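Local coordinates for SWI/SNF-related matrix-associated actin-dependent regulator of chromatin subfamily A-like protein 1 (Mus musculus, PDB 4O66) that probably recognises structured DNA through its HARP domain, as an ATP-dependent SWI/SNF-family enzyme linked to DNA repair and replication, at residues E31-F36 and K49-S54; G13-T18 and F22-G27; K37-R42 and Y58-K63. All blocks are in the same frame, centred on the assembly; numbering follows the deposited sequence.

Contact 1 of 3, residues E31-F36 and K49-S54; sequences ELIAVF and KTWDFS. With SO4 (sulfate ion), chain E.
F36 on helix 31-36 lies nearest W51 on the short strand 50-52, their CA atoms 7.7 Å apart. No hydrogen bond joins the two segments; the contact is made almost wholly by side chains. F36 reaches between W51 and F53, alternate residues whose side chains both leave the extended chain toward the helix. Its CD2 sits over a face of the indole, 3.3 Å from W51 CG, while its CB stands over the six-membered ring in a CH-pi contact, 4.1 Å from the centroid. The F36 ring and the five-membered ring of W51 are inclined at 44°. F53, the second of the two, brings its CZ to 3.2 Å from F36 CD1, with the planes at 52°, and F36 O lies at the edge of the F53 ring. With CG anti to the carbonyl carbon (chi1 -70°), F36 can project its ring off the helix into this cluster. I33, one turn earlier, adds a looser methyl contact, CG2 to W51 CZ2 at 4.5 Å. Y28 meets both F36 and W51. T50 points away from the helix; its OG1, bonded to K25 NZ, has only a weak, unsettled bond to the sulfate. Large flat side chains suit a junction without polar bonds: they join helix and strand by dispersion and weak CH-pi attraction.

Contact 2 of 3, residues G13-T18 and F22-G27; sequences GACIKT and FRVKIG. With SO4 (sulfate ion), chain E.
A14 and K25, and I16 and R23, face each other as the hydrogen-bonded pairs of an antiparallel hairpin, each exchanging two backbone bonds. K25 N to A14 O is nearly straight, 2.9 Å with 176° at the hydrogen. Between them C15 and V24 form a non-hydrogen-bonded pair, and G13, having no side chain, lets its CA come within 3.2 Å of K25 O. The face bearing C15 also carries F22, whose CD2 lies 3.9 Å from C15 CB; the sulfur is beside the ring obliquely, 4.9 Å from its centroid. On the face of I16 and K25, I16 CG1 packs against K25 CG at 3.8 Å. There T18 CG2 covers one face of the R23 guanidinium, 3.8 Å from R23 NE, and a water links T18 OG1 to R23 NE, weakly on the arginine side. Farther out, bends at chi2, chi3 and chi4 turn K25 away from the partner strand, bringing NZ to T48 O, T50 OG1 and a sulfate, the last at a doubtfully short distance. The K25 amine thus reaches an anion, with the R23 guanidinium nearby; although the sulfate probably comes from the crystallisation liquor, this is consistent with binding nucleic-acid phosphate on this face.

Contact 3 of 3, residues K37-R42 and Y58-K63; sequences KSLPSR and YRALMK
L39 meets A60 and L61 through the two methyls of its isobutyl group, one for each partner. CD1 lies 3.6 Å from L61 CD1 and also approaches L61 CB at 3.8 Å, while CD2 touches the methyl of A60, CB, at 3.9 Å. With CG anti to the carbonyl carbon and chi2 extended (172°), the L39 fork opens toward the helix, spanning two consecutive residues. L61 comes from a different direction: its CG is anti to the backbone N (chi1 -173°), and its side chain crosses that of L39 at about a right angle, so that the branches meet by their methyls. A branched leucine suits this two-partner role, whereas the short side chain of A60 lets L39 come close to the helix surface. Behind L39, the backbone makes a type I turn from L39 to R42. The turn's own bond, R42 N to L39 O, is weak, and R42 NH1 adds a second to the same oxygen at 3.0 Å, the oxygen lying in the guanidinium plane although the donor stands well above the carbonyl plane. The chain then leaves the turn toward strand 43-45. L39, in the loop that follows helix 30-38, thus packs on helix 58-65, with L61 also touching F36 and F53 and S41 OG hydrogen-bonded to D57 OD2, just before that second helix.

Contacts 1 and 3, with centres about 8 Å apart, adjoin one another: F53 CE2 of contact 1 lies 3.7 Å from L39 CD1 of contact 3, and S54 N is probably hydrogen-bonded to S41 OG at 3.0 Å. Their segments alternate along the chain, and both use helix 30-38. Contact 2 precedes both in sequence. Its centre is about 17 Å from that of contact 1, and it lies on the opposite side of the chain's centre from contact 3, with nearest atoms about 13 Å apart and no touch. It joins contact 1 through K25 NZ and T50 OG1, 2.8 Å apart, and through I16 CD1 against K49 CG. The sulfate sits at this seam, near both K25 and T50.

Contact 1 of 3, residues E31-F36 and K49-S54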
ATOM      1  N   GLU A  31      -2.936   9.004  -4.786  1.00 21.25           N
ATOM      2  CA  GLU A  31      -1.527   9.389  -4.829  1.00 28.56           C
ATOM      3  C   GLU A  31      -0.586   8.248  -4.582  1.00 26.91           C
ATOM      4  O   GLU A  31       0.417   8.094  -5.269  1.00 28.97           O
ATOM      5  CB  GLU A  31      -1.240  10.442  -3.788  1.00 29.40           C
ATOM      6  CG  GLU A  31      -1.495  11.844  -4.197  1.00 35.83           C
ATOM      7  CD  GLU A  31      -1.591  12.735  -2.987  1.00 51.59           C
ATOM      8  OE1 GLU A  31      -2.643  12.654  -2.323  1.00 72.04           O
ATOM      9  OE2 GLU A  31      -0.627  13.477  -2.674  1.00 48.55           O
ATOM     10  N   LEU A  32      -0.910   7.470  -3.559  1.00 26.81           N
ATOM     11  CA  LEU A  32      -0.076   6.374  -3.107  1.00 23.99           C
ATOM     12  C   LEU A  32      -0.021   5.281  -4.136  1.00 12.27           C
ATOM     13  O   LEU A  32       1.035   4.783  -4.452  1.00 15.07           O
ATOM     14  CB  LEU A  32      -0.598   5.840  -1.764  1.00 17.90           C
ATOM     15  CG  LEU A  32       0.312   4.883  -1.000  1.00 22.23           C
ATOM     16  CD1 LEU A  32       1.717   5.432  -0.881  1.00 25.41           C
ATOM     17  CD2 LEU A  32      -0.270   4.624   0.362  1.00 29.44           C
ATOM     18  N   ILE A  33      -1.172   4.916  -4.676  1.00 23.58           N
ATOM     19  CA  ILE A  33      -1.211   3.904  -5.718  1.00 22.09           C
ATOM     20  C   ILE A  33      -0.392   4.337  -6.941  1.00 17.80           C
ATOM     21  O   ILE A  33       0.252   3.515  -7.580  1.00 20.31           O
ATOM     22  CB  ILE A  33      -2.665   3.586  -6.114  1.00 18.75           C
ATOM     23  CG1 ILE A  33      -3.377   2.998  -4.897  1.00 23.06           C
ATOM     24  CG2 ILE A  33      -2.689   2.619  -7.278  1.00 25.89           C
ATOM     25  CD1 ILE A  33      -4.812   2.665  -5.095  1.00 36.08           C
ATOM     26  N   ALA A  34      -0.420   5.630  -7.262  1.00 19.88           N
ATOM     27  CA  ALA A  34       0.384   6.150  -8.349  1.00 16.51           C
ATOM     28  C   ALA A  34       1.873   5.900  -8.080  1.00 21.75           C
ATOM     29  O   ALA A  34       2.584   5.456  -8.971  1.00 26.42           O
ATOM     30  CB  ALA A  34       0.120   7.630  -8.536  1.00 19.90           C
ATOM     31  N   VAL A  35       2.329   6.176  -6.851  1.00 16.58           N
ATOM     32  CA  VAL A  35       3.696   5.859  -6.459  1.00 16.04           C
ATOM     33  C   VAL A  35       3.931   4.371  -6.623  1.00 13.50           C
ATOM     34  O   VAL A  35       4.916   3.967  -7.229  1.00 21.11           O
ATOM     35  CB  VAL A  35       4.004   6.296  -4.982  1.00 16.28           C
ATOM     36  CG1 VAL A  35       5.378   5.826  -4.515  1.00 13.97           C
ATOM     37  CG2 VAL A  35       3.886   7.796  -4.831  1.00 16.78           C
ATOM     38  N   PHE A  36       3.023   3.554  -6.098  1.00 16.05           N
ATOM     39  CA  PHE A  36       3.177   2.098  -6.174  1.00 13.16           C
ATOM     40  C   PHE A  36       3.388   1.617  -7.593  1.00 15.49           C
ATOM     41  O   PHE A  36       4.191   0.748  -7.828  1.00 21.22           O
ATOM     42  CB  PHE A  36       1.952   1.383  -5.622  1.00  9.58           C
ATOM     43  CG  PHE A  36       1.769   1.486  -4.151  1.00 13.27           C
ATOM     44  CD1 PHE A  36       2.759   1.967  -3.319  1.00 15.80           C
ATOM     45  CD2 PHE A  36       0.582   1.059  -3.590  1.00 15.25           C
ATOM     46  CE1 PHE A  36       2.553   2.005  -1.938  1.00 19.09           C
ATOM     47  CE2 PHE A  36       0.369   1.106  -2.225  1.00 13.86           C
ATOM     48  CZ  PHE A  36       1.354   1.561  -1.392  1.00 11.98           C
ATOM     49  N   LYS A  49      -5.572  -7.484  -0.616  1.00  9.24           N
ATOM     50  CA  LYS A  49      -5.669  -6.052  -0.925  1.00 16.73           C
ATOM     51  C   LYS A  49      -4.425  -5.255  -0.454  1.00 15.81           C
ATOM     52  O   LYS A  49      -4.525  -4.091  -0.035  1.00 18.07           O
ATOM     53  CB  LYS A  49      -6.920  -5.450  -0.317  1.00 14.74           C
ATOM     54  CG  LYS A  49      -8.224  -6.194  -0.628  1.00 15.42           C
ATOM     55  CD  LYS A  49      -8.440  -6.446  -2.069  1.00 15.55           C
ATOM     56  CE  LYS A  49      -9.841  -7.088  -2.237  1.00 24.82           C
ATOM     57  NZ  LYS A  49      -9.881  -7.925  -3.443  1.00 11.98           N
ATOM     58  N   THR A  50      -3.265  -5.907  -0.525  1.00 12.20           N
ATOM     59  CA  THR A  50      -2.007  -5.320  -0.027  1.00 12.97           C
ATOM     60  C   THR A  50      -0.932  -5.290  -1.102  1.00 10.15           C
ATOM     61  O   THR A  50      -0.796  -6.251  -1.834  1.00 13.11           O
ATOM     62  CB  THR A  50      -1.458  -6.111   1.178  1.00 15.67           C
ATOM     63  OG1 THR A  50      -2.374  -6.019   2.271  1.00 14.59           O
ATOM     64  CG2 THR A  50      -0.125  -5.537   1.667  1.00  9.87           C
ATOM     65  N   TRP A  51      -0.146  -4.209  -1.131  1.00 10.24           N
ATOM     66  CA  TRP A  51       0.987  -4.046  -2.054  1.00 12.46           C
ATOM     67  C   TRP A  51       2.296  -4.415  -1.386  1.00  8.18           C
ATOM     68  O   TRP A  51       2.531  -4.058  -0.241  1.00 14.40           O
ATOM     69  CB  TRP A  51       1.076  -2.608  -2.537  1.00  7.71           C
ATOM     70  CG  TRP A  51       0.009  -2.201  -3.554  1.00 11.66           C
ATOM     71  CD1 TRP A  51      -1.221  -1.708  -3.293  1.00 16.82           C
ATOM     72  CD2 TRP A  51       0.140  -2.207  -4.971  1.00 19.35           C
ATOM     73  NE1 TRP A  51      -1.881  -1.418  -4.452  1.00 12.04           N
ATOM     74  CE2 TRP A  51      -1.070  -1.726  -5.504  1.00 17.29           C
ATOM     75  CE3 TRP A  51       1.152  -2.596  -5.842  1.00 12.56           C
ATOM     76  CZ2 TRP A  51      -1.286  -1.601  -6.856  1.00 18.03           C
ATOM     77  CZ3 TRP A  51       0.938  -2.479  -7.183  1.00 20.23           C
ATOM     78  CH2 TRP A  51      -0.275  -1.983  -7.686  1.00 23.85           C
ATOM     79  N   ASP A  52       3.136  -5.154  -2.067  1.00 10.36           N
ATOM     80  CA  ASP A  52       4.474  -5.351  -1.536  1.00 11.63           C
ATOM     81  C   ASP A  52       5.516  -5.076  -2.610  1.00 11.77           C
ATOM     82  O   ASP A  52       5.199  -5.046  -3.811  1.00 15.92           O
ATOM     83  CB  ASP A  52       4.641  -6.754  -0.965  1.00 13.52           C
ATOM     84  CG  ASP A  52       4.392  -7.827  -1.986  1.00 16.88           C
ATOM     85  OD1 ASP A  52       5.342  -8.222  -2.697  1.00 16.16           O
ATOM     86  OD2 ASP A  52       3.232  -8.275  -2.091  1.00 13.61           O
ATOM     87  N   PHE A  53       6.755  -4.887  -2.175  1.00 13.92           N
ATOM     88  CA  PHE A  53       7.861  -4.398  -2.993  1.00  9.74           C
ATOM     89  C   PHE A  53       9.155  -5.078  -2.575  1.00 10.19           C
ATOM     90  O   PHE A  53       9.257  -5.529  -1.463  1.00 11.95           O
ATOM     91  CB  PHE A  53       7.995  -2.883  -2.823  1.00  8.76           C
ATOM     92  CG  PHE A  53       6.745  -2.147  -3.089  1.00 11.49           C
ATOM     93  CD1 PHE A  53       5.829  -1.932  -2.069  1.00 13.50           C
ATOM     94  CD2 PHE A  53       6.463  -1.670  -4.332  1.00  8.10           C
ATOM     95  CE1 PHE A  53       4.664  -1.275  -2.307  1.00 12.57           C
ATOM     96  CE2 PHE A  53       5.288  -0.999  -4.579  1.00 10.62           C
ATOM     97  CZ  PHE A  53       4.390  -0.811  -3.576  1.00 16.18           C
ATOM     98  N   SER A  54      10.134  -5.168  -3.470  1.00 13.00           N
ATOM     99  CA  SER A  54      11.488  -5.515  -3.076  1.00 15.20           C
ATOM    100  C   SER A  54      12.063  -4.433  -2.149  1.00 11.77           C
ATOM    101  O   SER A  54      11.729  -3.254  -2.248  1.00 11.08           O
ATOM    102  CB  SER A  54      12.404  -5.682  -4.313  1.00 14.51           C
ATOM    103  OG  SER A  54      13.715  -6.110  -3.947  1.00 12.11           O
TER
HETATM  104  S   SO4 E 301      -1.235  -8.685   4.754  1.00 37.91           S
HETATM  105  O1  SO4 E 301      -1.351 -10.039   5.300  1.00 27.06           O
HETATM  106  O2  SO4 E 301      -0.749  -8.776   3.374  1.00 25.77           O
HETATM  107  O3  SO4 E 301      -2.554  -8.051   4.810  1.00 34.42           O
HETATM  108  O4  SO4 E 301      -0.302  -7.876   5.541  1.00 32.56           O

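Contact 2 of 3, residues G13-T18 and F22-G27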
ATOM      1  N   GLY A  13     -12.395   1.226   3.964  1.00 21.62           N
ATOM      2  CA  GLY A  13     -11.723  -0.066   4.037  1.00 24.27           C
ATOM      3  C   GLY A  13     -12.632  -1.183   3.586  1.00 25.41           C
ATOM      4  O   GLY A  13     -13.686  -0.918   3.024  1.00 19.08           O
ATOM      5  N   ALA A  14     -12.238  -2.425   3.845  1.00 19.53           N
ATOM      6  CA  ALA A  14     -12.948  -3.570   3.333  1.00 12.90           C
ATOM      7  C   ALA A  14     -12.771  -4.753   4.256  1.00 17.44           C
ATOM      8  O   ALA A  14     -11.697  -4.925   4.831  1.00 16.37           O
ATOM      9  CB  ALA A  14     -12.438  -3.918   1.913  1.00 19.06           C
ATOM     10  N   CYS A  15     -13.826  -5.559   4.401  1.00 18.32           N
ATOM     11  CA  CYS A  15     -13.729  -6.845   5.106  1.00 18.56           C
ATOM     12  C   CYS A  15     -13.330  -7.879   4.091  1.00 15.63           C
ATOM     13  O   CYS A  15     -13.829  -7.839   2.965  1.00 16.72           O
ATOM     14  CB  CYS A  15     -15.051  -7.227   5.801  1.00 11.07           C
ATOM     15  SG  CYS A  15     -15.647  -5.944   6.950  1.00 17.22           S
ATOM     16  N   ILE A  16     -12.408  -8.761   4.477  1.00 17.20           N
ATOM     17  CA  ILE A  16     -11.840  -9.802   3.620  1.00 11.83           C
ATOM     18  C   ILE A  16     -12.075 -11.136   4.288  1.00 14.60           C
ATOM     19  O   ILE A  16     -11.529 -11.383   5.348  1.00 13.23           O
ATOM     20  CB  ILE A  16     -10.300  -9.613   3.425  1.00 18.66           C
ATOM     21  CG1 ILE A  16      -9.995  -8.216   2.899  1.00 18.14           C
ATOM     22  CG2 ILE A  16      -9.686 -10.706   2.550  1.00 17.01           C
ATOM     23  CD1 ILE A  16     -10.629  -7.913   1.594  1.00 24.17           C
ATOM     24  N   LYS A  17     -12.870 -11.998   3.672  1.00 15.48           N
ATOM     25  CA  LYS A  17     -13.194 -13.283   4.280  1.00 12.48           C
ATOM     26  C   LYS A  17     -11.998 -14.245   4.216  1.00 12.89           C
ATOM     27  O   LYS A  17     -11.354 -14.383   3.160  1.00 16.69           O
ATOM     28  CB  LYS A  17     -14.411 -13.890   3.597  1.00 14.10           C
ATOM     29  CG  LYS A  17     -14.987 -15.042   4.302  1.00 17.44           C
ATOM     30  CD  LYS A  17     -16.383 -15.302   3.796  1.00 26.79           C
ATOM     31  CE  LYS A  17     -17.183 -16.133   4.790  1.00 32.62           C
ATOM     32  NZ  LYS A  17     -16.667 -17.524   4.847  1.00 24.37           N
ATOM     33  N   THR A  18     -11.712 -14.881   5.343  1.00 14.44           N
ATOM     34  CA  THR A  18     -10.671 -15.881   5.466  1.00 12.88           C
ATOM     35  C   THR A  18     -11.239 -17.055   6.238  1.00 16.47           C
ATOM     36  O   THR A  18     -11.066 -17.149   7.452  1.00 18.55           O
ATOM     37  CB  THR A  18      -9.412 -15.323   6.199  1.00 14.08           C
ATOM     38  OG1 THR A  18      -9.777 -14.888   7.511  1.00 17.47           O
ATOM     39  CG2 THR A  18      -8.781 -14.147   5.441  1.00 10.37           C
ATOM     40  N   PHE A  22     -12.657 -13.151   9.381  1.00 13.68           N
ATOM     41  CA  PHE A  22     -12.448 -12.127   8.372  1.00 10.74           C
ATOM     42  C   PHE A  22     -11.480 -11.099   8.916  1.00 11.45           C
ATOM     43  O   PHE A  22     -11.371 -10.966  10.130  1.00 14.82           O
ATOM     44  CB  PHE A  22     -13.780 -11.467   7.953  1.00 10.87           C
ATOM     45  CG  PHE A  22     -14.405 -10.581   9.012  1.00 14.10           C
ATOM     46  CD1 PHE A  22     -15.268 -11.106   9.972  1.00  8.94           C
ATOM     47  CD2 PHE A  22     -14.168  -9.209   9.012  1.00 18.44           C
ATOM     48  CE1 PHE A  22     -15.832 -10.291  10.913  1.00 10.27           C
ATOM     49  CE2 PHE A  22     -14.727  -8.391   9.969  1.00  9.42           C
ATOM     50  CZ  PHE A  22     -15.572  -8.934  10.909  1.00 13.36           C
ATOM     51  N   ARG A  23     -10.794 -10.384   8.013  1.00 16.40           N
ATOM     52  CA  ARG A  23      -9.848  -9.315   8.347  1.00 13.42           C
ATOM     53  C   ARG A  23     -10.399  -7.972   7.911  1.00 12.11           C
ATOM     54  O   ARG A  23     -11.176  -7.902   6.966  1.00 15.41           O
ATOM     55  CB  ARG A  23      -8.511  -9.555   7.676  1.00 17.85           C
ATOM     56  CG  ARG A  23      -7.775 -10.844   8.063  1.00 28.68           C
ATOM     57  CD  ARG A  23      -6.581 -11.033   7.134  1.00 30.53           C
ATOM     58  NE  ARG A  23      -5.972 -12.366   7.231  1.00 64.14           N
ATOM     59  CZ  ARG A  23      -5.079 -12.864   6.365  1.00 68.49           C
ATOM     60  NH1 ARG A  23      -4.683 -12.155   5.305  1.00 50.23           N
ATOM     61  NH2 ARG A  23      -4.583 -14.087   6.547  1.00 55.21           N
ATOM     62  N   VAL A  24     -10.013  -6.893   8.581  1.00 10.12           N
ATOM     63  CA  VAL A  24     -10.410  -5.575   8.103  1.00  9.40           C
ATOM     64  C   VAL A  24      -9.168  -4.876   7.561  1.00 15.01           C
ATOM     65  O   VAL A  24      -8.194  -4.747   8.264  1.00 13.42           O
ATOM     66  CB  VAL A  24     -11.052  -4.723   9.184  1.00  9.59           C
ATOM     67  CG1 VAL A  24     -11.388  -3.344   8.645  1.00 10.39           C
ATOM     68  CG2 VAL A  24     -12.288  -5.407   9.719  1.00 13.98           C
ATOM     69  N   LYS A  25      -9.221  -4.458   6.293  1.00 19.61           N
ATOM     70  CA  LYS A  25      -8.084  -3.844   5.588  1.00 16.56           C
ATOM     71  C   LYS A  25      -8.419  -2.428   5.199  1.00 24.51           C
ATOM     72  O   LYS A  25      -9.461  -2.214   4.585  1.00 21.88           O
ATOM     73  CB  LYS A  25      -7.741  -4.633   4.329  1.00 18.74           C
ATOM     74  CG  LYS A  25      -7.352  -6.103   4.575  1.00 20.52           C
ATOM     75  CD  LYS A  25      -6.172  -6.223   5.571  1.00 26.80           C
ATOM     76  CE  LYS A  25      -4.874  -5.717   4.961  1.00 27.98           C
ATOM     77  NZ  LYS A  25      -4.443  -6.731   3.987  1.00 28.25           N
ATOM     78  N   ILE A  26      -7.555  -1.463   5.521  1.00 16.34           N
ATOM     79  CA  ILE A  26      -7.822  -0.073   5.113  1.00 20.34           C
ATOM     80  C   ILE A  26      -7.226   0.250   3.735  1.00 18.24           C
ATOM     81  O   ILE A  26      -6.094  -0.090   3.445  1.00 21.04           O
ATOM     82  CB  ILE A  26      -7.297   0.937   6.148  1.00 20.79           C
ATOM     83  CG1 ILE A  26      -7.975   0.696   7.497  1.00 20.67           C
ATOM     84  CG2 ILE A  26      -7.563   2.338   5.710  1.00 17.86           C
ATOM     85  CD1 ILE A  26      -9.458   0.493   7.421  1.00 16.81           C
ATOM     86  N   GLY A  27      -8.025   0.866   2.875  1.00 20.27           N
ATOM     87  CA  GLY A  27      -7.636   1.087   1.486  1.00 12.20           C
ATOM     88  C   GLY A  27      -6.560   2.158   1.362  1.00 18.88           C
ATOM     89  O   GLY A  27      -6.290   2.894   2.314  1.00 20.64           O
TER
HETATM   90  S   SO4 E 301      -1.235  -8.685   4.754  1.00 37.91           S
HETATM   91  O1  SO4 E 301      -1.351 -10.039   5.300  1.00 27.06           O
HETATM   92  O2  SO4 E 301      -0.749  -8.776   3.374  1.00 25.77           O
HETATM   93  O3  SO4 E 301      -2.554  -8.051   4.810  1.00 34.42           O
HETATM   94  O4  SO4 E 301      -0.302  -7.876   5.541  1.00 32.56           O
HETATM   95  O   HOH W   1      -7.612 -14.256   9.514  1.00 21.51           O

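Contact 3 of 3, residues K37-R42 and Y58-K63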
ATOM      1  N   LYS A  37       2.629   2.148  -8.542  1.00 19.11           N
ATOM      2  CA  LYS A  37       2.689   1.663  -9.915  1.00 18.19           C
ATOM      3  C   LYS A  37       3.909   2.178 -10.665  1.00 19.19           C
ATOM      4  O   LYS A  37       4.230   1.717 -11.759  1.00 26.25           O
ATOM      5  CB  LYS A  37       1.406   2.037 -10.656  1.00 26.90           C
ATOM      6  CG  LYS A  37       0.213   1.264 -10.161  1.00 23.51           C
ATOM      7  CD  LYS A  37      -0.983   1.402 -11.054  1.00 36.65           C
ATOM      8  CE  LYS A  37      -2.122   0.541 -10.534  1.00 31.00           C
ATOM      9  NZ  LYS A  37      -3.275   0.517 -11.479  1.00 36.26           N
ATOM     10  N   SER A  38       4.617   3.121 -10.056  1.00 28.43           N
ATOM     11  CA  SER A  38       5.865   3.638 -10.602  1.00 17.21           C
ATOM     12  C   SER A  38       7.075   2.797 -10.227  1.00 17.52           C
ATOM     13  O   SER A  38       8.141   2.914 -10.808  1.00 20.09           O
ATOM     14  CB  SER A  38       6.070   5.075 -10.134  1.00 16.36           C
ATOM     15  OG  SER A  38       6.604   5.123  -8.839  1.00 20.63           O
ATOM     16  N   LEU A  39       6.892   1.912  -9.260  1.00 22.38           N
ATOM     17  CA  LEU A  39       7.984   1.126  -8.746  1.00 15.70           C
ATOM     18  C   LEU A  39       8.122  -0.197  -9.481  1.00 15.06           C
ATOM     19  O   LEU A  39       7.161  -0.960  -9.600  1.00 13.87           O
ATOM     20  CB  LEU A  39       7.774   0.908  -7.246  1.00 14.63           C
ATOM     21  CG  LEU A  39       7.801   2.223  -6.436  1.00 18.83           C
ATOM     22  CD1 LEU A  39       7.393   2.014  -4.982  1.00 12.54           C
ATOM     23  CD2 LEU A  39       9.174   2.870  -6.487  1.00 17.52           C
ATOM     24  N   PRO A  40       9.322  -0.483  -9.982  1.00 13.40           N
ATOM     25  CA  PRO A  40       9.512  -1.681 -10.802  1.00 14.03           C
ATOM     26  C   PRO A  40       9.256  -3.032 -10.105  1.00 14.80           C
ATOM     27  O   PRO A  40       8.825  -3.952 -10.798  1.00 18.94           O
ATOM     28  CB  PRO A  40      10.987  -1.553 -11.257  1.00 15.29           C
ATOM     29  CG  PRO A  40      11.611  -0.675 -10.270  1.00 14.16           C
ATOM     30  CD  PRO A  40      10.564   0.293  -9.839  1.00 12.42           C
ATOM     31  N   SER A  41       9.468  -3.167  -8.792  1.00 16.85           N
ATOM     32  CA  SER A  41       9.316  -4.465  -8.112  1.00 12.52           C
ATOM     33  C   SER A  41       7.944  -4.678  -7.492  1.00 13.09           C
ATOM     34  O   SER A  41       7.733  -5.671  -6.815  1.00 13.29           O
ATOM     35  CB  SER A  41      10.322  -4.627  -6.989  1.00 12.55           C
ATOM     36  OG  SER A  41      10.026  -3.637  -6.046  1.00 16.31           O
ATOM     37  N   ARG A  42       7.027  -3.761  -7.756  1.00 18.28           N
ATOM     38  CA  ARG A  42       5.674  -3.763  -7.199  1.00 15.52           C
ATOM     39  C   ARG A  42       4.925  -5.076  -7.424  1.00 16.79           C
ATOM     40  O   ARG A  42       5.062  -5.739  -8.452  1.00 16.05           O
ATOM     41  CB  ARG A  42       4.867  -2.602  -7.778  1.00 10.52           C
ATOM     42  CG  ARG A  42       4.413  -2.844  -9.187  1.00 11.31           C
ATOM     43  CD  ARG A  42       3.830  -1.600  -9.809  1.00 16.93           C
ATOM     44  NE  ARG A  42       3.444  -1.805 -11.213  1.00 23.09           N
ATOM     45  CZ  ARG A  42       4.268  -1.642 -12.248  1.00 21.51           C
ATOM     46  NH1 ARG A  42       5.530  -1.278 -12.043  1.00 21.38           N
ATOM     47  NH2 ARG A  42       3.825  -1.839 -13.485  1.00 20.46           N
ATOM     48  N   TYR A  58      12.667   0.257  -1.614  1.00 10.30           N
ATOM     49  CA  TYR A  58      12.258   0.895  -0.364  1.00 10.77           C
ATOM     50  C   TYR A  58      12.598   2.371  -0.324  1.00 11.13           C
ATOM     51  O   TYR A  58      11.738   3.204  -0.002  1.00 11.37           O
ATOM     52  CB  TYR A  58      12.879   0.165   0.838  1.00  9.07           C
ATOM     53  CG  TYR A  58      12.608   0.848   2.183  1.00 15.72           C
ATOM     54  CD1 TYR A  58      11.319   0.914   2.704  1.00 14.43           C
ATOM     55  CD2 TYR A  58      13.645   1.417   2.910  1.00 14.37           C
ATOM     56  CE1 TYR A  58      11.067   1.505   3.901  1.00 16.92           C
ATOM     57  CE2 TYR A  58      13.412   2.030   4.115  1.00 14.63           C
ATOM     58  CZ  TYR A  58      12.113   2.065   4.613  1.00 22.47           C
ATOM     59  OH  TYR A  58      11.848   2.661   5.820  1.00 14.26           O
ATOM     60  N   ARG A  59      13.849   2.709  -0.653  1.00 14.39           N
ATOM     61  CA  ARG A  59      14.299   4.105  -0.562  1.00 12.85           C
ATOM     62  C   ARG A  59      13.501   4.993  -1.541  1.00 16.06           C
ATOM     63  O   ARG A  59      13.087   6.091  -1.193  1.00 19.47           O
ATOM     64  CB  ARG A  59      15.821   4.200  -0.810  1.00 15.56           C
ATOM     65  CG  ARG A  59      16.430   5.586  -0.533  1.00 27.55           C
ATOM     66  CD  ARG A  59      17.954   5.579  -0.548  0.50 23.70           C
ATOM     67  N   ALA A  60      13.249   4.487  -2.741  1.00 19.14           N
ATOM     68  CA  ALA A  60      12.465   5.205  -3.746  1.00 20.20           C
ATOM     69  C   ALA A  60      11.049   5.451  -3.277  1.00 21.07           C
ATOM     70  O   ALA A  60      10.529   6.552  -3.440  1.00 21.21           O
ATOM     71  CB  ALA A  60      12.445   4.442  -5.052  1.00 19.96           C
ATOM     72  N   LEU A  61      10.411   4.437  -2.689  1.00 15.07           N
ATOM     73  CA  LEU A  61       9.071   4.609  -2.160  1.00  7.37           C
ATOM     74  C   LEU A  61       9.005   5.703  -1.111  1.00 20.89           C
ATOM     75  O   LEU A  61       8.126   6.579  -1.154  1.00 22.15           O
ATOM     76  CB  LEU A  61       8.573   3.291  -1.551  1.00  9.40           C
ATOM     77  CG  LEU A  61       7.113   3.229  -1.097  1.00 17.29           C
ATOM     78  CD1 LEU A  61       6.548   1.901  -1.482  1.00 25.22           C
ATOM     79  CD2 LEU A  61       7.009   3.341   0.387  1.00 19.17           C
ATOM     80  N   MET A  62       9.959   5.672  -0.180  1.00 12.20           N
ATOM     81  CA  MET A  62       9.913   6.565   0.944  1.00 21.44           C
ATOM     82  C   MET A  62      10.169   7.994   0.455  1.00 17.30           C
ATOM     83  O   MET A  62       9.572   8.967   0.955  1.00 20.31           O
ATOM     84  CB  MET A  62      10.921   6.110   2.002  1.00 21.71           C
ATOM     85  CG  MET A  62      10.536   4.836   2.722  1.00 17.62           C
ATOM     86  SD  MET A  62       8.960   4.924   3.607  1.00 25.78           S
ATOM     87  CE  MET A  62       9.417   5.713   5.126  1.00 15.13           C
ATOM     88  N   LYS A  63      11.035   8.104  -0.551  1.00 25.29           N
ATOM     89  CA  LYS A  63      11.365   9.382  -1.191  1.00 20.60           C
ATOM     90  C   LYS A  63      10.183   9.980  -1.934  1.00 24.14           C
ATOM     91  O   LYS A  63       9.974  11.184  -1.879  1.00 26.95           O
ATOM     92  CB  LYS A  63      12.543   9.209  -2.144  1.00 21.48           C
ATOM     93  CG  LYS A  63      12.965  10.487  -2.878  1.00 31.50           C
ATOM     94  CD  LYS A  63      14.326  10.284  -3.544  0.50 30.34           C
ATOM     95  CE  LYS A  63      14.554  11.242  -4.696  0.50 26.52           C
ATOM     96  NZ  LYS A  63      15.875  10.970  -5.315  0.50 31.19           N
TER